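Local coordinates for protein acetyltransferase (Agrobacterium tumefaciens str. C58, PDB 2G3A) that transfers the acetyl group of acetyl-CoA to acceptor substrates, preferring glucosamine 6-phosphate or dopamine, as a member of the GCN5-related N-acetyltransferase family, at residues S47-L52 with V68-R73. Numbering follows the deposited sequence.
Sequences SDKRDL and VGHTAR
R50 faces T71 and L52 faces G69 as hydrogen-bonded antiparallel pairs, with D51 opposite H70 between them, and the short strands 50-52 and 68-72 run at 145° to one another. T71 N reaches R50 O at 3.0 Å and G69 N reaches L52 O at 2.9 Å, each pair bonded in return. L52 N, however, sits above the plane of the G69 carbonyl, 51° out of it and not on a lone pair. Beyond the strands, R73 N holds S47 O in its carbonyl plane, and S47 OG accepts from K49 N in an ST turn. K49, its CG anti to the backbone N (chi1 -171°) and its chain extended, lays CE over the H70 ring, 3.9 Å from the centroid, a CH-pi contact. The R73 guanidinium turns one face to S47 CA and CB, while its nitrogens bond F44 O, G45 O and S141 OG of the second subunit. L52 CD1 meets T71 CG2 at 4.2 Å, and L52 also packs on A100 and E103 of helix 92-106. T71 OG1 is hydrogen-bonded to R107 and to a water that donates to D48 O at 2.7 Å. R50 leads outward to a salt bridge with D22 of the second subunit. This hairpin of the GNAT sheet thus uses backbone bonds for register and aliphatic contacts to cover flat polar groups; R73 ties it to the end of helix 26-44, and both arginines to the second subunit.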
loop_
_atom_site.group_PDB
_atom_site.type_symbol
_atom_site.label_atom_id
_atom_site.label_comp_id
_atom_site.label_asym_id
_atom_site.label_seq_id
_atom_site.Cartn_x
_atom_site.Cartn_y
_atom_site.Cartn_z
ATOM N N SER A 47 12.049 2.510 11.829
ATOM C CA SER A 47 10.954 3.100 11.045
ATOM C C SER A 47 10.041 3.976 11.902
ATOM O O SER A 47 9.384 4.892 11.385
ATOM C CB SER A 47 10.140 2.018 10.352
ATOM O OG SER A 47 9.348 1.336 11.294
ATOM N N ASP A 48 10.004 3.684 13.205
ATOM C CA ASP A 48 9.048 4.276 14.145
ATOM C C ASP A 48 7.598 4.142 13.674
ATOM O O ASP A 48 6.795 5.046 13.896
ATOM C CB ASP A 48 9.367 5.749 14.415
ATOM C CG ASP A 48 10.661 5.938 15.184
ATOM O OD1 ASP A 48 10.900 5.206 16.170
ATOM O OD2 ASP A 48 11.432 6.835 14.802
ATOM N N LYS A 49 7.276 3.022 13.024
ATOM C CA LYS A 49 5.905 2.766 12.563
ATOM C C LYS A 49 4.906 2.749 13.707
ATOM O O LYS A 49 5.054 1.994 14.675
ATOM C CB LYS A 49 5.796 1.461 11.783
ATOM C CG LYS A 49 4.431 1.305 11.111
ATOM C CD LYS A 49 4.395 0.086 10.220
ATOM C CE LYS A 49 3.033 -0.088 9.589
ATOM N NZ LYS A 49 3.129 -1.072 8.466
ATOM N N ARG A 50 3.873 3.569 13.566
ATOM C CA ARG A 50 2.884 3.757 14.605
ATOM C C ARG A 50 1.528 4.005 13.971
ATOM O O ARG A 50 1.365 4.922 13.166
ATOM C CB ARG A 50 3.288 4.932 15.491
ATOM C CG ARG A 50 2.392 5.182 16.686
ATOM C CD ARG A 50 2.954 6.344 17.486
ATOM N NE ARG A 50 2.073 6.782 18.562
ATOM C CZ ARG A 50 2.161 7.964 19.167
ATOM N NH1 ARG A 50 3.085 8.843 18.802
ATOM N NH2 ARG A 50 1.322 8.267 20.145
ATOM N N ASP A 51 0.552 3.181 14.331
ATOM C CA ASP A 51 -0.786 3.305 13.757
ATOM C C ASP A 51 -1.403 4.668 14.043
ATOM O O ASP A 51 -1.076 5.321 15.037
ATOM C CB ASP A 51 -1.693 2.205 14.301
ATOM C CG ASP A 51 -1.229 0.822 13.891
ATOM O OD1 ASP A 51 -0.951 0.617 12.690
ATOM O OD2 ASP A 51 -1.127 -0.054 14.769
ATOM N N LEU A 52 -2.291 5.090 13.150
ATOM C CA LEU A 52 -3.042 6.321 13.323
ATOM C C LEU A 52 -4.438 6.100 12.727
ATOM O O LEU A 52 -4.621 6.123 11.500
ATOM C CB LEU A 52 -2.315 7.510 12.648
ATOM C CG LEU A 52 -2.767 8.927 13.044
ATOM C CD1 LEU A 52 -1.790 9.987 12.545
ATOM C CD2 LEU A 52 -4.215 9.233 12.566
ATOM N N VAL A 68 -8.004 5.127 8.390
ATOM C CA VAL A 68 -6.985 4.161 8.817
ATOM C C VAL A 68 -5.664 4.548 8.175
ATOM O O VAL A 68 -5.582 4.718 6.950
ATOM C CB VAL A 68 -7.368 2.711 8.422
ATOM C CG1 VAL A 68 -6.265 1.703 8.839
ATOM C CG2 VAL A 68 -8.697 2.315 9.057
ATOM N N GLY A 69 -4.632 4.717 8.989
ATOM C CA GLY A 69 -3.311 5.004 8.442
ATOM C C GLY A 69 -2.197 4.739 9.415
ATOM O O GLY A 69 -2.372 4.021 10.394
ATOM N N HIS A 70 -1.033 5.313 9.145
ATOM C CA HIS A 70 0.096 5.175 10.067
ATOM C C HIS A 70 1.176 6.189 9.741
ATOM O O HIS A 70 1.231 6.718 8.634
ATOM C CB HIS A 70 0.693 3.759 10.029
ATOM C CG HIS A 70 1.355 3.414 8.730
ATOM N ND1 HIS A 70 0.708 2.732 7.723
ATOM C CD2 HIS A 70 2.613 3.639 8.284
ATOM C CE1 HIS A 70 1.534 2.564 6.707
ATOM N NE2 HIS A 70 2.697 3.106 7.023
ATOM N N THR A 71 2.039 6.451 10.713
ATOM C CA THR A 71 3.211 7.264 10.451
ATOM C C THR A 71 4.449 6.372 10.520
ATOM O O THR A 71 4.531 5.490 11.373
ATOM C CB THR A 71 3.326 8.418 11.450
ATOM O OG1 THR A 71 3.344 7.882 12.777
ATOM C CG2 THR A 71 2.124 9.359 11.301
ATOM N N ALA A 72 5.387 6.592 9.599
ATOM C CA ALA A 72 6.670 5.878 9.581
ATOM C C ALA A 72 7.692 6.724 8.842
ATOM O O ALA A 72 7.365 7.328 7.808
ATOM C CB ALA A 72 6.512 4.531 8.888
ATOM N N ARG A 73 8.920 6.777 9.359
ATOM C CA ARG A 73 10.023 7.468 8.663
ATOM C C ARG A 73 9.660 8.917 8.282
ATOM O O ARG A 73 10.029 9.425 7.211
ATOM C CB ARG A 73 10.481 6.647 7.448
ATOM C CG ARG A 73 10.965 5.254 7.849
ATOM C CD ARG A 73 11.484 4.422 6.686
ATOM N NE ARG A 73 11.927 3.099 7.138
ATOM C CZ ARG A 73 13.062 2.870 7.792
ATOM N NH1 ARG A 73 13.884 3.873 8.101
ATOM N NH2 ARG A 73 13.362 1.635 8.166
HETATM O O HOH W 1 5.945 7.542 13.550
#